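Local atomic coordinates of suppressor of fused family protein (Neisseria gonorrhoeae, PDB entry 3K5J), a protein that is of unknown function but resembles the N-terminal domain of human Suppressor of fused, and may therefore act by binding other proteins. Residues Gln61-Phe73 / Leu129-Leu141. Numbering follows the deposited sequence.
Sequences QFLGQEFFIISPF and LEYMDNVRFFWLL. With SO4 (sulfate ion), chain B.
Strands 65-71 and 135-141 form the parallel pair in the middle of the mixed sheet of this Sufu-like fold. Five backbone hydrogen bonds join them, from Arg136 N to Gly64 O at one end to Leu140 N to Phe68 O at the other. On one face of the sheet, Phe68 lies against Trp139. The Phe68 CG sits between its own backbone N and carbonyl carbon (chi1 64°), which carries the ring across to strand 135-141. Trp139 CA stands over a face of this ring, 4.0 Å from its centroid. The indole five-membered ring is nearly parallel to it, with planes at 10°, but slid so far aside that the two barely overlap. Leu129 CD2 reaches Phe68 CE2 at 3.8 Å, and Ile70 CD1 meets Trp139 NE1 at 3.5 Å. Further along this face, Glu66 CB and CG run alongside Phe137 and touch its CE2, the side chains pointing the same way. The Glu66 carboxylate turns away to Ser56, Tyr4 and the backbone N of Gly58 and Gly60. On the other face, Gln65 CD rests 3.6 Å from Phe138 CE2, with amide and ring planes 44° apart; Gln65 NE2 is hydrogen-bonded to Phe96 O and Gln97 OE1. Leu140 CD1 packs against Phe67 CB at 3.7 Å, and Leu140 also touches Leu82 and Leu85 of helix 77-91. A water accepts hydrogen bonds from Ile70 N and Trp139 NE1, the latter at 2.9 Å, and probably donates to Leu140 O. Apolar contacts line both faces, while the buried Glu66 carboxylate and the Trp139 N-H keep polar partners.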
# COMPACT_ATOMS: atom_id res chain seq x y z
N GLN A 61 -0.10 -13.85 6.54
CA GLN A 61 -0.20 -15.08 7.30
C GLN A 61 -1.29 -15.00 8.39
O GLN A 61 -1.79 -16.05 8.81
CB GLN A 61 1.15 -15.47 7.91
CG GLN A 61 2.22 -15.77 6.90
CD GLN A 61 3.39 -16.51 7.52
OE1 GLN A 61 4.22 -15.93 8.25
NE2 GLN A 61 3.45 -17.85 7.25
N PHE A 62 -1.63 -13.80 8.84
CA PHE A 62 -2.66 -13.62 9.86
C PHE A 62 -3.92 -12.97 9.30
O PHE A 62 -5.01 -13.31 9.72
CB PHE A 62 -2.09 -12.80 11.02
CG PHE A 62 -0.92 -13.47 11.69
CD1 PHE A 62 -1.13 -14.37 12.73
CD2 PHE A 62 0.41 -13.24 11.25
CE1 PHE A 62 -0.06 -15.02 13.34
CE2 PHE A 62 1.49 -13.92 11.85
CZ PHE A 62 1.24 -14.79 12.90
N LEU A 63 -3.77 -12.05 8.33
CA LEU A 63 -4.88 -11.23 7.83
C LEU A 63 -5.46 -11.73 6.50
O LEU A 63 -6.60 -11.38 6.14
CB LEU A 63 -4.36 -9.79 7.65
CG LEU A 63 -5.33 -8.65 7.57
CD1 LEU A 63 -6.02 -8.53 8.93
CD2 LEU A 63 -4.64 -7.34 7.18
N GLY A 64 -4.67 -12.48 5.74
CA GLY A 64 -5.08 -12.93 4.43
C GLY A 64 -4.79 -11.97 3.25
O GLY A 64 -5.15 -12.23 2.10
N GLN A 65 -4.11 -10.86 3.57
CA GLN A 65 -3.72 -9.89 2.56
C GLN A 65 -2.42 -9.18 2.98
O GLN A 65 -2.10 -9.09 4.16
CB GLN A 65 -4.82 -8.87 2.23
CG GLN A 65 -5.39 -8.19 3.49
CD GLN A 65 -6.79 -8.63 3.86
OE1 GLN A 65 -7.25 -9.68 3.41
NE2 GLN A 65 -7.44 -7.84 4.71
N GLU A 66 -1.73 -8.72 1.95
CA GLU A 66 -0.61 -7.79 2.03
C GLU A 66 -1.02 -6.47 1.39
O GLU A 66 -2.09 -6.39 0.76
CB GLU A 66 0.59 -8.33 1.28
CG GLU A 66 1.13 -9.66 1.76
CD GLU A 66 1.73 -9.73 3.15
OE1 GLU A 66 1.93 -8.67 3.79
OE2 GLU A 66 1.99 -10.89 3.62
N PHE A 67 -0.16 -5.46 1.53
CA PHE A 67 -0.45 -4.11 1.08
C PHE A 67 0.74 -3.56 0.28
O PHE A 67 1.90 -3.89 0.57
CB PHE A 67 -0.72 -3.20 2.27
CG PHE A 67 -1.88 -3.66 3.12
CD1 PHE A 67 -3.19 -3.41 2.69
CD2 PHE A 67 -1.70 -4.46 4.22
CE1 PHE A 67 -4.25 -3.88 3.42
CE2 PHE A 67 -2.79 -4.95 4.93
CZ PHE A 67 -4.05 -4.67 4.53
N PHE A 68 0.49 -2.69 -0.69
CA PHE A 68 1.57 -2.05 -1.41
C PHE A 68 1.31 -0.58 -1.68
O PHE A 68 0.16 -0.14 -1.80
CB PHE A 68 1.92 -2.79 -2.73
CG PHE A 68 0.85 -2.80 -3.73
CD1 PHE A 68 0.78 -1.76 -4.68
CD2 PHE A 68 -0.07 -3.81 -3.81
CE1 PHE A 68 -0.24 -1.74 -5.62
CE2 PHE A 68 -1.06 -3.79 -4.77
CZ PHE A 68 -1.16 -2.76 -5.68
N ILE A 69 2.41 0.15 -1.83
CA ILE A 69 2.43 1.60 -2.13
C ILE A 69 3.16 1.78 -3.46
O ILE A 69 4.27 1.20 -3.64
CB ILE A 69 3.16 2.38 -1.02
CG1 ILE A 69 2.47 2.23 0.33
CG2 ILE A 69 3.33 3.85 -1.41
CD1 ILE A 69 3.32 2.54 1.57
N ILE A 70 2.56 2.57 -4.34
CA ILE A 70 3.19 2.94 -5.62
C ILE A 70 3.72 4.36 -5.47
O ILE A 70 2.96 5.28 -5.21
CB ILE A 70 2.24 2.83 -6.85
CG1 ILE A 70 1.37 1.56 -6.81
CG2 ILE A 70 3.03 2.98 -8.15
CD1 ILE A 70 0.31 1.52 -7.93
N SER A 71 5.03 4.53 -5.59
CA SER A 71 5.70 5.79 -5.26
C SER A 71 6.38 6.41 -6.47
O SER A 71 7.08 5.71 -7.22
CB SER A 71 6.74 5.58 -4.18
OG SER A 71 7.28 6.79 -3.72
N PRO A 72 6.25 7.73 -6.62
CA PRO A 72 6.94 8.38 -7.75
C PRO A 72 8.46 8.39 -7.65
O PRO A 72 9.15 8.58 -8.67
CB PRO A 72 6.34 9.81 -7.73
CG PRO A 72 5.88 10.03 -6.37
CD PRO A 72 5.40 8.68 -5.88
N PHE A 73 8.97 8.24 -6.45
CA PHE A 73 10.41 8.22 -6.22
C PHE A 73 10.75 7.24 -5.10
O PHE A 73 9.89 6.81 -4.32
CB PHE A 73 10.92 9.65 -5.90
CG PHE A 73 10.12 10.36 -4.79
CD1 PHE A 73 10.33 10.08 -3.45
CD2 PHE A 73 9.19 11.34 -5.12
CE1 PHE A 73 9.60 10.75 -2.44
CE2 PHE A 73 8.44 11.98 -4.12
CZ PHE A 73 8.67 11.72 -2.81
N LEU A 129 -1.56 -9.90 -10.03
CA LEU A 129 -0.96 -9.43 -8.80
C LEU A 129 -1.90 -9.65 -7.59
O LEU A 129 -1.45 -10.05 -6.53
CB LEU A 129 -0.56 -7.97 -8.89
CG LEU A 129 0.15 -7.44 -7.62
CD1 LEU A 129 1.53 -8.11 -7.40
CD2 LEU A 129 0.32 -5.88 -7.67
N GLU A 130 -3.20 -9.42 -7.78
CA GLU A 130 -4.19 -9.48 -6.70
C GLU A 130 -4.14 -10.77 -5.87
O GLU A 130 -4.24 -10.70 -4.66
CB GLU A 130 -5.59 -9.27 -7.29
CG GLU A 130 -6.71 -9.14 -6.25
CD GLU A 130 -8.08 -9.38 -6.83
OE1 GLU A 130 -8.18 -9.80 -8.01
OE2 GLU A 130 -9.04 -9.10 -6.10
N TYR A 131 -4.09 -11.93 -6.54
CA TYR A 131 -4.14 -13.22 -5.85
C TYR A 131 -2.87 -14.00 -5.98
O TYR A 131 -2.36 -14.21 -7.08
CB TYR A 131 -5.28 -14.09 -6.40
CG TYR A 131 -6.65 -13.79 -5.78
CD1 TYR A 131 -7.50 -12.80 -6.27
CD2 TYR A 131 -7.11 -14.55 -4.72
CE1 TYR A 131 -8.73 -12.56 -5.66
CE2 TYR A 131 -8.32 -14.29 -4.10
CZ TYR A 131 -9.15 -13.30 -4.58
OH TYR A 131 -10.38 -13.07 -3.97
N MSE A 132 -2.44 -14.50 -4.83
CA MSE A 132 -1.44 -15.56 -4.68
C MSE A 132 -1.88 -16.63 -3.67
O MSE A 132 -1.93 -16.35 -2.51
CB MSE A 132 -0.22 -14.93 -4.03
CG MSE A 132 0.96 -15.78 -3.74
SE MSE A 132 2.20 -15.06 -2.50
CE MSE A 132 1.44 -15.21 -0.77
N ASP A 133 -2.15 -17.86 -4.08
CA ASP A 133 -2.60 -18.89 -3.09
C ASP A 133 -2.73 -18.46 -1.59
O ASP A 133 -1.76 -18.27 -0.85
CB ASP A 133 -1.78 -20.16 -3.15
CG ASP A 133 -2.52 -21.33 -2.51
OD1 ASP A 133 -3.69 -21.53 -2.84
OD2 ASP A 133 -1.93 -22.02 -1.67
N ASN A 134 -3.99 -18.35 -1.17
CA ASN A 134 -4.44 -17.96 0.21
C ASN A 134 -4.34 -16.47 0.56
O ASN A 134 -4.87 -16.08 1.61
CB ASN A 134 -3.98 -18.81 1.43
CG ASN A 134 -4.36 -20.29 1.30
OD1 ASN A 134 -5.51 -20.61 1.03
ND2 ASN A 134 -3.39 -21.18 1.51
N VAL A 135 -3.77 -15.65 -0.34
CA VAL A 135 -3.44 -14.28 0.02
C VAL A 135 -3.69 -13.30 -1.10
O VAL A 135 -3.38 -13.56 -2.25
CB VAL A 135 -1.97 -14.21 0.50
CG1 VAL A 135 -1.51 -12.81 0.80
CG2 VAL A 135 -1.75 -15.12 1.77
N ARG A 136 -4.23 -12.14 -0.74
CA ARG A 136 -4.44 -11.09 -1.71
C ARG A 136 -3.52 -9.90 -1.48
O ARG A 136 -2.97 -9.75 -0.41
CB ARG A 136 -5.88 -10.65 -1.59
CG ARG A 136 -6.88 -11.77 -1.95
CD ARG A 136 -8.31 -11.36 -1.66
NE ARG A 136 -8.82 -10.48 -2.70
CZ ARG A 136 -10.01 -9.87 -2.62
NH1 ARG A 136 -10.77 -9.95 -1.53
NH2 ARG A 136 -10.42 -9.17 -3.64
N PHE A 137 -3.33 -9.10 -2.53
CA PHE A 137 -2.47 -7.91 -2.50
C PHE A 137 -3.31 -6.69 -2.79
O PHE A 137 -3.85 -6.53 -3.90
CB PHE A 137 -1.35 -8.06 -3.53
CG PHE A 137 -0.31 -9.07 -3.09
CD1 PHE A 137 -0.54 -10.44 -3.21
CD2 PHE A 137 0.87 -8.64 -2.52
CE1 PHE A 137 0.33 -11.34 -2.67
CE2 PHE A 137 1.78 -9.57 -2.02
CZ PHE A 137 1.51 -10.91 -2.12
N PHE A 138 -3.45 -5.86 -1.77
CA PHE A 138 -4.25 -4.65 -1.84
C PHE A 138 -3.39 -3.40 -1.95
O PHE A 138 -2.30 -3.32 -1.40
CB PHE A 138 -5.21 -4.51 -0.61
CG PHE A 138 -6.25 -5.58 -0.49
CD1 PHE A 138 -6.69 -6.31 -1.57
CD2 PHE A 138 -6.75 -5.89 0.75
CE1 PHE A 138 -7.68 -7.26 -1.41
CE2 PHE A 138 -7.72 -6.88 0.91
CZ PHE A 138 -8.16 -7.56 -0.19
N TRP A 139 -3.93 -2.41 -2.65
CA TRP A 139 -3.27 -1.14 -2.94
C TRP A 139 -3.62 -0.08 -1.90
O TRP A 139 -4.79 0.17 -1.60
CB TRP A 139 -3.76 -0.69 -4.31
CG TRP A 139 -3.25 0.57 -4.83
CD1 TRP A 139 -2.06 1.15 -4.56
CD2 TRP A 139 -3.86 1.36 -5.85
NE1 TRP A 139 -1.89 2.28 -5.32
CE2 TRP A 139 -2.99 2.43 -6.12
CE3 TRP A 139 -5.06 1.29 -6.55
CZ2 TRP A 139 -3.26 3.39 -7.09
CZ3 TRP A 139 -5.36 2.25 -7.48
CH2 TRP A 139 -4.46 3.28 -7.75
N LEU A 140 -2.59 0.49 -1.30
CA LEU A 140 -2.71 1.66 -0.44
C LEU A 140 -2.69 2.94 -1.32
O LEU A 140 -1.63 3.45 -1.68
CB LEU A 140 -1.58 1.66 0.57
CG LEU A 140 -1.58 0.54 1.61
CD1 LEU A 140 -0.31 0.51 2.42
CD2 LEU A 140 -2.82 0.59 2.47
N LEU A 141 -3.88 3.42 -1.66
CA LEU A 141 -4.05 4.54 -2.57
C LEU A 141 -4.09 5.84 -1.75
O LEU A 141 -4.99 6.00 -0.92
CB LEU A 141 -5.36 4.37 -3.34
CG LEU A 141 -5.89 5.58 -4.10
CD1 LEU A 141 -4.84 6.08 -5.10
CD2 LEU A 141 -7.22 5.22 -4.78
S SO4 B . 6.62 -19.92 7.25
O1 SO4 B . 7.35 -18.94 6.46
O2 SO4 B . 5.79 -19.28 8.25
O3 SO4 B . 5.81 -20.73 6.33
O4 SO4 B . 7.57 -20.82 7.93
O HOH W 1 -7.22 -13.83 1.49
O HOH W 2 0.07 3.88 -3.84